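Local coordinates for MutT/nudix family protein (Deinococcus radiodurans, PDB 2W4E) that probably hydrolyses ADP-ribose or a related nucleoside diphosphate derivative with magnesium, this chain being the Nudix domain of an N-terminally truncated form, at residues P70-Q75 with L132-G137; F9-T14 with G137-R142; R53-E58 with L86-V91; A19-Q24 with A112-M117. All coordinates share one frame; numbering follows the deposited sequence.

Overall arrangement
Contacts 2, 3 and 4 are buried and meet through methyl groups alone, whereas contact 1 is only partly buried and is made by one side-chain-to-backbone hydrogen bond. Contacts 1 and 2 both use helix 126-141, sharing Gly137, and touch where Leu132 and Ala135 pack on Leu11. Contacts 2 and 3 join at neighbouring strands of the mixed sheet, 6-14 and 82-93, with helix 126-141 on one face and the Nudix-box helix 47-59 on the other. Contact 4 sets helix 111-120 on the three-stranded sheet; its Tyr115 OH lies 2.6 Å from Leu132 O of contact 1, a probable hydrogen bond between consecutive helices. The salt bridges within the segments of contacts 2, 3 and 4 do not cross the contact.

Contact 1 (P70-Q75 with L132-G137); sequences PGFYPQ and LWQARG
The loop residues Pro70-Gln75 approach the helical residues Leu132-Gly137 most closely at Pro70 and Gln134, whose CA atoms are 7.6 Å apart. At that spacing the backbones do not touch, and the gap is bridged by the long side chain of Gln134. Its CG lies beside the backbone N (chi1 -69°) and the chain runs extended beyond it, which carries the terminal amide off the helix to the loop. There Gln134 NE2 donates to Pro70 O at 3.2 Å. The bond is bent, with an N-H...O angle of 138°; the donor lies in the carbonyl plane on a lone pair, while the oxygen is tilted out of the glutamine's amide plane. The proline ring and the glutamine chain run alongside one another, pointing opposite ways, and Pro70 CD comes to 4.1 Å from Gln134 CD, adding ring-to-amide packing to the polar link. In the Nudix domain this ties the loop between strands 65-68 and 82-93 to the C-terminal helix 126-141. Phe72 stands next to the bond: its CD2 is 4.3 Å from Gln134 NE2, approached obliquely, and Pro70 O lies at the ring's edge, in its plane. Shortening Gln134 to an alanine is likely to deprive Pro70 O of this donor and to open a gap beside the Pro70 and Phe72 rings. The surroundings extend to the dimer, since Pro70 packs on Gly121 of the second subunit and Phe72 on its Gly126. On the helix, Trp133 meets Trp133 of that subunit, the ring planes inclined by about 15°.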
# COMPACT_ATOMS: atom_id res chain seq x y z
N PRO A 70 -1.22 -9.84 4.41
CA PRO A 70 -2.41 -9.17 5.01
C PRO A 70 -3.36 -8.47 4.01
O PRO A 70 -2.92 -7.57 3.29
CB PRO A 70 -1.80 -8.14 5.97
CG PRO A 70 -0.44 -8.80 6.37
CD PRO A 70 0.04 -9.53 5.12
N GLY A 71 -4.64 -8.82 4.03
CA GLY A 71 -5.67 -8.09 3.27
C GLY A 71 -5.78 -6.60 3.62
O GLY A 71 -5.39 -6.19 4.72
N PHE A 72 -6.24 -5.77 2.68
CA PHE A 72 -6.38 -4.31 2.94
C PHE A 72 -7.51 -3.70 2.11
O PHE A 72 -7.85 -4.25 1.08
CB PHE A 72 -5.07 -3.51 2.67
CG PHE A 72 -4.54 -3.61 1.23
CD1 PHE A 72 -4.80 -2.58 0.31
CD2 PHE A 72 -3.74 -4.69 0.82
CE1 PHE A 72 -4.33 -2.64 -1.02
CE2 PHE A 72 -3.25 -4.75 -0.56
CZ PHE A 72 -3.53 -3.71 -1.44
N TYR A 73 -8.04 -2.57 2.57
CA TYR A 73 -8.96 -1.75 1.78
C TYR A 73 -8.17 -0.69 1.00
O TYR A 73 -7.47 0.13 1.60
CB TYR A 73 -9.94 -0.99 2.70
CG TYR A 73 -10.74 -1.85 3.67
CD1 TYR A 73 -11.89 -2.51 3.26
CD2 TYR A 73 -10.35 -1.96 5.02
CE1 TYR A 73 -12.64 -3.29 4.16
CE2 TYR A 73 -11.10 -2.74 5.92
CZ TYR A 73 -12.24 -3.40 5.47
OH TYR A 73 -12.99 -4.17 6.35
N PRO A 74 -8.27 -0.70 -0.33
CA PRO A 74 -7.50 0.26 -1.12
C PRO A 74 -8.03 1.70 -0.98
O PRO A 74 -7.27 2.66 -1.14
CB PRO A 74 -7.70 -0.26 -2.56
CG PRO A 74 -9.04 -0.90 -2.52
CD PRO A 74 -9.02 -1.62 -1.20
N GLN A 75 -9.32 1.85 -0.69
CA GLN A 75 -9.94 3.17 -0.62
C GLN A 75 -11.14 3.15 0.34
O GLN A 75 -12.28 3.24 -0.09
CB GLN A 75 -10.36 3.61 -2.02
CG GLN A 75 -9.33 4.51 -2.68
CD GLN A 75 -9.82 5.10 -3.99
OE1 GLN A 75 -10.13 4.38 -4.94
NE2 GLN A 75 -9.89 6.43 -4.05
N LEU A 132 4.30 -5.46 -2.47
CA LEU A 132 5.78 -5.62 -2.54
C LEU A 132 6.40 -5.37 -1.17
O LEU A 132 7.27 -6.12 -0.73
CB LEU A 132 6.42 -4.71 -3.60
CG LEU A 132 6.21 -5.22 -5.04
CD1 LEU A 132 6.37 -3.99 -5.99
CD2 LEU A 132 7.25 -6.31 -5.36
N TRP A 133 5.96 -4.32 -0.50
CA TRP A 133 6.46 -4.08 0.83
C TRP A 133 6.10 -5.25 1.74
O TRP A 133 6.94 -5.73 2.48
CB TRP A 133 5.91 -2.77 1.41
CG TRP A 133 6.60 -1.58 0.90
CD1 TRP A 133 6.09 -0.64 0.05
CD2 TRP A 133 7.95 -1.18 1.19
NE1 TRP A 133 7.04 0.33 -0.21
CE2 TRP A 133 8.19 0.02 0.47
CE3 TRP A 133 8.96 -1.71 1.99
CZ2 TRP A 133 9.41 0.70 0.53
CZ3 TRP A 133 10.18 -1.02 2.07
CH2 TRP A 133 10.38 0.18 1.35
N GLN A 134 4.84 -5.70 1.72
CA GLN A 134 4.45 -6.78 2.65
C GLN A 134 5.18 -8.10 2.36
O GLN A 134 5.40 -8.87 3.28
CB GLN A 134 2.93 -7.04 2.57
CG GLN A 134 2.00 -5.92 3.11
CD GLN A 134 0.54 -6.25 2.73
OE1 GLN A 134 0.30 -7.07 1.84
NE2 GLN A 134 -0.41 -5.62 3.37
N ALA A 135 5.55 -8.36 1.10
CA ALA A 135 6.25 -9.61 0.75
C ALA A 135 7.77 -9.58 1.06
O ALA A 135 8.44 -10.61 1.00
CB ALA A 135 6.06 -9.90 -0.75
N ARG A 136 8.30 -8.40 1.36
CA ARG A 136 9.77 -8.19 1.37
C ARG A 136 10.47 -9.03 2.43
O ARG A 136 11.52 -9.61 2.16
CB ARG A 136 10.08 -6.69 1.56
CG ARG A 136 11.55 -6.34 1.41
CD ARG A 136 11.77 -4.82 1.57
NE ARG A 136 13.10 -4.52 1.04
CZ ARG A 136 13.52 -3.34 0.60
NH1 ARG A 136 12.72 -2.27 0.62
NH2 ARG A 136 14.76 -3.23 0.16
N GLY A 137 9.89 -9.10 3.63
CA GLY A 137 10.47 -9.90 4.74
C GLY A 137 10.60 -11.37 4.34
O GLY A 137 11.69 -11.97 4.44

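Contact 2 (F9-T14 with G137-R142); sequences FILPVT and GELTRR
The face of the mixed Nudix sheet that carries the C-terminal helix is covered in part by Leu139, which points from helix 126-141 toward Leu11 and Val13 of strand 6-14. The CA atoms of Val13 and Leu139 are 9.3 Å apart, a distance filled entirely by side chains. Leu139 divides its two methyls between two strand residues: CD2 meets Val13 CG2 at 4.2 Å, and CD1 meets Leu11 CD2 at 4.3 Å. Val13 and Leu139 cross obliquely. With CG1 of Val13 opposite the backbone N (chi1 170°), it is CG2 that meets the leucine. Leu111 and Tyr115 of helix 111-120 also pack on Leu139, extending the apolar layer to a second helix. The neighbouring Glu138 carries charge: Arg142 grips its OE2 side-on with two nitrogens, NE at 2.6 Å lying on the anti lone pair and NH2 coming from above the carboxylate plane. Arg141 NH2 meets Glu138 OE1, again from above that plane, at 3.2 Å. The segment therefore separates its chemistry, a salt-bridge network of Glu138, Arg141 and Arg142 beside methyl packing of Leu139 against the sheet, so cohesion between these two segments rests on dispersion and the burial of apolar surface.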
# COMPACT_ATOMS: atom_id res chain seq x y z
N PHE A 9 -4.52 -10.06 -5.35
CA PHE A 9 -3.33 -9.48 -5.96
C PHE A 9 -2.25 -10.51 -5.72
O PHE A 9 -2.12 -11.05 -4.63
CB PHE A 9 -2.97 -8.14 -5.31
CG PHE A 9 -3.72 -6.98 -5.87
CD1 PHE A 9 -3.07 -6.04 -6.66
CD2 PHE A 9 -5.10 -6.85 -5.65
CE1 PHE A 9 -3.78 -4.96 -7.25
CE2 PHE A 9 -5.80 -5.79 -6.23
CZ PHE A 9 -5.13 -4.85 -7.03
N ILE A 10 -1.47 -10.77 -6.76
CA ILE A 10 -0.45 -11.80 -6.72
C ILE A 10 0.88 -11.26 -7.16
O ILE A 10 1.06 -10.84 -8.34
CB ILE A 10 -0.80 -13.01 -7.67
CG1 ILE A 10 -2.14 -13.64 -7.31
CG2 ILE A 10 0.33 -14.09 -7.60
CD1 ILE A 10 -3.26 -13.13 -8.15
N LEU A 11 1.85 -11.34 -6.26
CA LEU A 11 3.23 -11.08 -6.64
C LEU A 11 3.90 -12.42 -7.05
O LEU A 11 4.20 -13.24 -6.20
CB LEU A 11 3.99 -10.43 -5.47
CG LEU A 11 5.53 -10.32 -5.59
CD1 LEU A 11 5.90 -9.56 -6.91
CD2 LEU A 11 6.04 -9.59 -4.31
N PRO A 12 4.11 -12.66 -8.36
CA PRO A 12 4.62 -13.95 -8.79
C PRO A 12 6.15 -13.90 -8.88
O PRO A 12 6.71 -12.95 -9.49
CB PRO A 12 4.01 -14.09 -10.22
CG PRO A 12 3.21 -12.84 -10.45
CD PRO A 12 3.87 -11.82 -9.55
N VAL A 13 6.83 -14.88 -8.27
CA VAL A 13 8.29 -14.89 -8.27
C VAL A 13 8.78 -16.26 -8.79
O VAL A 13 8.32 -17.32 -8.31
CB VAL A 13 8.87 -14.58 -6.88
CG1 VAL A 13 10.40 -14.85 -6.81
CG2 VAL A 13 8.52 -13.14 -6.40
N THR A 14 9.71 -16.23 -9.73
CA THR A 14 10.25 -17.49 -10.31
C THR A 14 11.30 -18.14 -9.39
O THR A 14 11.76 -17.51 -8.41
CB THR A 14 10.89 -17.19 -11.67
OG1 THR A 14 12.11 -16.43 -11.47
CG2 THR A 14 9.95 -16.39 -12.50
N GLY A 137 9.89 -9.10 3.63
CA GLY A 137 10.47 -9.90 4.74
C GLY A 137 10.60 -11.37 4.34
O GLY A 137 11.69 -11.97 4.44
N GLU A 138 9.50 -11.94 3.86
CA GLU A 138 9.51 -13.31 3.28
C GLU A 138 10.59 -13.55 2.21
O GLU A 138 11.31 -14.55 2.24
CB GLU A 138 8.11 -13.64 2.72
CG GLU A 138 7.87 -15.08 2.40
CD GLU A 138 7.84 -16.03 3.63
OE1 GLU A 138 7.14 -15.78 4.64
OE2 GLU A 138 8.53 -17.06 3.57
N LEU A 139 10.71 -12.65 1.23
CA LEU A 139 11.69 -12.88 0.16
C LEU A 139 13.14 -12.80 0.65
O LEU A 139 14.05 -13.48 0.13
CB LEU A 139 11.44 -11.89 -0.99
CG LEU A 139 10.06 -12.09 -1.70
CD1 LEU A 139 9.75 -10.88 -2.58
CD2 LEU A 139 10.11 -13.36 -2.52
N THR A 140 13.36 -11.94 1.64
CA THR A 140 14.71 -11.76 2.21
C THR A 140 15.09 -12.98 3.02
O THR A 140 16.19 -13.48 2.90
CB THR A 140 14.74 -10.53 3.13
OG1 THR A 140 14.21 -9.40 2.41
CG2 THR A 140 16.18 -10.24 3.60
N ARG A 141 14.16 -13.47 3.83
CA ARG A 141 14.37 -14.69 4.61
C ARG A 141 14.71 -15.91 3.77
O ARG A 141 15.60 -16.68 4.13
CB ARG A 141 13.16 -14.98 5.47
CG ARG A 141 13.01 -13.96 6.56
CD ARG A 141 12.00 -14.38 7.62
NE ARG A 141 10.63 -14.47 7.13
CZ ARG A 141 9.71 -13.50 7.17
NH1 ARG A 141 10.02 -12.29 7.66
NH2 ARG A 141 8.48 -13.72 6.73
N ARG A 142 14.06 -16.05 2.62
CA ARG A 142 14.35 -17.15 1.69
C ARG A 142 15.61 -16.94 0.84
O ARG A 142 15.99 -17.83 0.06
CB ARG A 142 13.15 -17.38 0.77
CG ARG A 142 11.94 -17.90 1.49
CD ARG A 142 10.72 -17.83 0.60
NE ARG A 142 9.54 -18.14 1.39
CZ ARG A 142 8.87 -19.29 1.30
NH1 ARG A 142 9.26 -20.20 0.43
NH2 ARG A 142 7.80 -19.50 2.05

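Contact 3 (R53-E58 with L86-V91); sequences RELLEE and LLALGV
Leu55 crosses from helix 47-59 to meet Ala88 and Val91 of strand 82-93 with a single methyl, CD2. Its CB leaves the helix toward the strand; the CA atoms of Leu55 and Ala88 are 9.0 Å apart, so the side chain has to supply the reach. CG lies opposite the backbone N (chi1 -177°), taking the branch away from the helix. At the tip, CD2 stands 4.4 Å from Val91 CG1 and 4.5 Å from Ala88 CB, so one methyl serves two residues placed around the corner that the chain turns at Gly90. The positive phi of Gly90 (61°), a value that favours glycine, belongs to this turn. Both distances are those of loose van der Waals packing, and Leu55 also packs on Pro12, Ala63 and Trp66, which add to its apolar surroundings. Charge is kept to other sides of the helix. Arg53 NH1 bonds Glu57 OE2 at 3.2 Å; the oxygen lies in the guanidinium plane, while the nitrogen stands well above the carboxylate plane. The same NH1 reaches Glu54 OE1 at 3.3 Å, a weak bond, and Arg53 NE has a further salt bridge with Glu45. Glu58 OE2 accepts from the backbone N of Ala38. The segment Arg53-Glu58 reads RELLEE, the core of the Nudix box spanning residues 39-60. Its helix packs here on the central mixed sheet through Leu55. It is the helix of the loop-helix-loop motif characteristic of Nudix hydrolases, in whose relatives glutamates of this signature bind the catalytic magnesium.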
# COMPACT_ATOMS: atom_id res chain seq x y z
N ARG A 53 -6.18 -18.95 -10.95
CA ARG A 53 -6.85 -18.62 -12.18
C ARG A 53 -6.28 -17.34 -12.82
O ARG A 53 -5.93 -17.31 -14.01
CB ARG A 53 -8.39 -18.46 -11.97
CG ARG A 53 -9.04 -18.15 -13.29
CD ARG A 53 -10.52 -17.77 -13.32
NE ARG A 53 -10.95 -17.07 -12.12
CZ ARG A 53 -10.84 -15.77 -11.93
NH1 ARG A 53 -10.29 -15.00 -12.87
NH2 ARG A 53 -11.27 -15.24 -10.79
N GLU A 54 -6.16 -16.31 -12.01
CA GLU A 54 -5.65 -15.02 -12.43
C GLU A 54 -4.20 -15.11 -12.90
O GLU A 54 -3.81 -14.50 -13.94
CB GLU A 54 -5.74 -14.06 -11.23
CG GLU A 54 -5.85 -12.59 -11.62
CD GLU A 54 -6.98 -12.32 -12.62
OE1 GLU A 54 -8.17 -12.51 -12.29
OE2 GLU A 54 -6.67 -11.93 -13.74
N LEU A 55 -3.38 -15.81 -12.10
CA LEU A 55 -1.98 -16.03 -12.48
C LEU A 55 -1.88 -16.75 -13.84
O LEU A 55 -1.12 -16.36 -14.73
CB LEU A 55 -1.24 -16.84 -11.39
CG LEU A 55 0.27 -17.05 -11.67
CD1 LEU A 55 1.07 -15.74 -11.69
CD2 LEU A 55 0.82 -17.95 -10.57
N LEU A 56 -2.69 -17.79 -14.01
CA LEU A 56 -2.76 -18.49 -15.30
C LEU A 56 -3.23 -17.57 -16.47
O LEU A 56 -2.53 -17.44 -17.48
CB LEU A 56 -3.65 -19.71 -15.18
CG LEU A 56 -3.67 -20.71 -16.36
CD1 LEU A 56 -2.25 -21.17 -16.77
CD2 LEU A 56 -4.58 -21.90 -16.00
N GLU A 57 -4.38 -16.91 -16.29
CA GLU A 57 -4.98 -16.09 -17.32
C GLU A 57 -4.17 -14.84 -17.68
O GLU A 57 -4.04 -14.50 -18.87
CB GLU A 57 -6.42 -15.71 -16.94
CG GLU A 57 -7.30 -16.91 -16.68
CD GLU A 57 -8.77 -16.54 -16.34
OE1 GLU A 57 -9.63 -17.42 -16.56
OE2 GLU A 57 -9.07 -15.42 -15.84
N GLU A 58 -3.59 -14.15 -16.70
CA GLU A 58 -2.92 -12.89 -16.99
C GLU A 58 -1.50 -13.04 -17.51
O GLU A 58 -1.09 -12.24 -18.34
CB GLU A 58 -2.92 -11.91 -15.79
CG GLU A 58 -4.10 -10.97 -15.79
CD GLU A 58 -3.85 -9.69 -15.00
OE1 GLU A 58 -4.40 -8.64 -15.38
OE2 GLU A 58 -3.12 -9.73 -13.99
N LEU A 86 -1.28 -12.00 -2.28
CA LEU A 86 -0.51 -13.23 -2.07
C LEU A 86 0.86 -13.18 -2.76
O LEU A 86 1.00 -12.64 -3.89
CB LEU A 86 -1.28 -14.51 -2.50
CG LEU A 86 -2.56 -14.84 -1.67
CD1 LEU A 86 -3.75 -14.33 -2.39
CD2 LEU A 86 -2.73 -16.35 -1.37
N LEU A 87 1.84 -13.77 -2.09
CA LEU A 87 3.12 -14.06 -2.72
C LEU A 87 3.13 -15.48 -3.35
O LEU A 87 2.94 -16.49 -2.65
CB LEU A 87 4.21 -13.95 -1.68
CG LEU A 87 5.61 -14.39 -2.11
CD1 LEU A 87 6.15 -13.48 -3.27
CD2 LEU A 87 6.53 -14.32 -0.90
N ALA A 88 3.34 -15.55 -4.66
CA ALA A 88 3.46 -16.85 -5.35
C ALA A 88 4.95 -17.15 -5.68
O ALA A 88 5.66 -16.33 -6.28
CB ALA A 88 2.58 -16.86 -6.63
N LEU A 89 5.42 -18.33 -5.26
CA LEU A 89 6.84 -18.69 -5.45
C LEU A 89 6.97 -19.84 -6.43
O LEU A 89 5.97 -20.53 -6.75
CB LEU A 89 7.48 -19.05 -4.09
CG LEU A 89 7.29 -17.82 -3.18
CD1 LEU A 89 7.17 -18.15 -1.73
CD2 LEU A 89 8.37 -16.71 -3.42
N GLY A 90 8.20 -20.06 -6.91
CA GLY A 90 8.41 -21.18 -7.84
C GLY A 90 7.61 -21.06 -9.13
O GLY A 90 7.25 -22.07 -9.74
N VAL A 91 7.35 -19.83 -9.58
CA VAL A 91 6.47 -19.61 -10.73
C VAL A 91 7.13 -19.98 -12.07
O VAL A 91 8.29 -19.63 -12.33
CB VAL A 91 5.94 -18.14 -10.77
CG1 VAL A 91 4.99 -17.97 -11.96
CG2 VAL A 91 5.23 -17.79 -9.42

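Contact 4 (A19-Q24 with A112-M117); sequences AVLIRQ and AEVYRM
Apolar contact is the whole of what passes between strand residues Ala19-Gln24 and helix residues Ala112-Met117, and Val114 CG2 is its focus. That methyl sits 3.8 Å from Ala19 CB and 4.1 Å from Leu21 CD1, both residues pointing toward the helix from the same face of strand 18-26. Leu21 and Val114 reach toward each other tip to tip. Since Val114 CG1 is opposite the backbone N (chi1 -178°), CG2 is the branch turned to the strand, while CG1 packs on Leu132 of helix 126-141. The nearest backbones, at Ala19 and Val114, have CA atoms 7.4 Å apart, a close approach permitted by the alanine's lack of anything beyond CB. Leu21 also packs on Ile36. Val20, between the two, points away from the helix and packs on Val59 of helix 47-59, so the three-stranded antiparallel sheet of the Nudix domain is covered by different helices on its two faces.

No salt bridge joins the two segments; the charged pair within Ala112-Met117 is Glu113 with Arg116. Arg116 holds Glu113 side-on, its NE to OE1 at 3.0 Å and NH2 to OE2 at 2.9 Å. Both oxygens lie close to the guanidinium plane and are met on the syn side, but with the donors tilted well out of the carboxylate plane, and the N-H...O angles of 164° and 167° make the pair nearly straight. Arg116 NH1 has a second carboxylate in Glu122. With two bonds fixing its rotation, Glu113 stays paired along the helix, and between the two segments the attraction is methyl packing alone, which depends on close fit rather than direction.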
# COMPACT_ATOMS: atom_id res chain seq x y z
N ALA A 19 10.64 -11.22 -10.45
CA ALA A 19 9.21 -10.91 -10.32
C ALA A 19 8.59 -10.93 -11.70
O ALA A 19 9.19 -10.47 -12.67
CB ALA A 19 9.03 -9.53 -9.68
N VAL A 20 7.37 -11.44 -11.79
CA VAL A 20 6.63 -11.38 -13.02
C VAL A 20 5.59 -10.26 -12.94
O VAL A 20 4.52 -10.46 -12.37
CB VAL A 20 5.95 -12.73 -13.35
CG1 VAL A 20 5.28 -12.67 -14.74
CG2 VAL A 20 7.01 -13.88 -13.27
N LEU A 21 5.93 -9.11 -13.53
CA LEU A 21 5.04 -7.94 -13.55
C LEU A 21 4.30 -7.81 -14.86
O LEU A 21 4.60 -8.50 -15.82
CB LEU A 21 5.84 -6.65 -13.31
CG LEU A 21 6.78 -6.74 -12.11
CD1 LEU A 21 7.51 -5.40 -11.83
CD2 LEU A 21 5.92 -7.15 -10.90
N ILE A 22 3.32 -6.92 -14.90
CA ILE A 22 2.66 -6.54 -16.14
C ILE A 22 2.65 -5.02 -16.33
O ILE A 22 2.73 -4.26 -15.35
CB ILE A 22 1.21 -7.05 -16.21
CG1 ILE A 22 0.40 -6.51 -15.01
CG2 ILE A 22 1.19 -8.58 -16.30
CD1 ILE A 22 -1.07 -6.84 -15.06
N ARG A 23 2.59 -4.59 -17.60
CA ARG A 23 2.32 -3.18 -17.91
C ARG A 23 0.97 -3.23 -18.55
O ARG A 23 0.78 -3.86 -19.59
CB ARG A 23 3.37 -2.51 -18.84
CG ARG A 23 4.79 -2.39 -18.23
CD ARG A 23 5.70 -1.38 -18.99
NE ARG A 23 7.09 -1.51 -18.52
CZ ARG A 23 8.09 -2.09 -19.19
NH1 ARG A 23 7.90 -2.60 -20.40
NH2 ARG A 23 9.31 -2.16 -18.64
N GLN A 24 0.02 -2.61 -17.89
CA GLN A 24 -1.34 -2.66 -18.31
C GLN A 24 -1.83 -1.24 -18.59
O GLN A 24 -1.62 -0.36 -17.78
CB GLN A 24 -2.17 -3.23 -17.16
CG GLN A 24 -3.61 -3.46 -17.54
CD GLN A 24 -4.25 -4.48 -16.64
OE1 GLN A 24 -3.96 -4.55 -15.42
NE2 GLN A 24 -5.17 -5.25 -17.20
N ALA A 112 15.89 -7.59 -7.30
CA ALA A 112 16.71 -6.48 -6.78
C ALA A 112 16.34 -5.16 -7.47
O ALA A 112 16.24 -4.10 -6.83
CB ALA A 112 18.21 -6.82 -6.96
N GLU A 113 16.10 -5.25 -8.77
CA GLU A 113 15.65 -4.14 -9.58
C GLU A 113 14.23 -3.69 -9.25
O GLU A 113 13.97 -2.51 -9.11
CB GLU A 113 15.76 -4.52 -11.06
CG GLU A 113 15.28 -3.44 -11.99
CD GLU A 113 15.99 -2.07 -11.82
OE1 GLU A 113 17.02 -1.95 -11.10
OE2 GLU A 113 15.51 -1.11 -12.42
N VAL A 114 13.33 -4.65 -9.05
CA VAL A 114 11.97 -4.31 -8.59
C VAL A 114 11.97 -3.52 -7.26
O VAL A 114 11.26 -2.49 -7.12
CB VAL A 114 11.08 -5.57 -8.48
CG1 VAL A 114 9.66 -5.17 -8.04
CG2 VAL A 114 11.00 -6.23 -9.82
N TYR A 115 12.76 -3.98 -6.30
CA TYR A 115 12.83 -3.27 -5.00
C TYR A 115 13.60 -1.94 -5.08
O TYR A 115 13.30 -1.00 -4.30
CB TYR A 115 13.32 -4.19 -3.87
CG TYR A 115 12.17 -5.09 -3.44
CD1 TYR A 115 11.89 -6.30 -4.12
CD2 TYR A 115 11.30 -4.70 -2.42
CE1 TYR A 115 10.78 -7.12 -3.75
CE2 TYR A 115 10.19 -5.51 -2.04
CZ TYR A 115 9.94 -6.71 -2.72
OH TYR A 115 8.86 -7.47 -2.34
N ARG A 116 14.53 -1.84 -6.04
CA ARG A 116 15.17 -0.54 -6.28
C ARG A 116 14.08 0.41 -6.80
O ARG A 116 13.94 1.52 -6.28
CB ARG A 116 16.34 -0.63 -7.25
CG ARG A 116 17.05 0.71 -7.39
CD ARG A 116 17.78 0.81 -8.74
NE ARG A 116 16.86 0.77 -9.87
CZ ARG A 116 15.98 1.72 -10.20
NH1 ARG A 116 15.91 2.87 -9.54
NH2 ARG A 116 15.18 1.53 -11.24
N MET A 117 13.30 -0.03 -7.78
CA MET A 117 12.16 0.75 -8.26
C MET A 117 11.22 1.16 -7.12
O MET A 117 10.86 2.32 -7.01
CB MET A 117 11.40 0.01 -9.34
CG MET A 117 12.18 -0.16 -10.65
SD MET A 117 11.45 -1.46 -11.72
CE MET A 117 10.03 -0.58 -12.33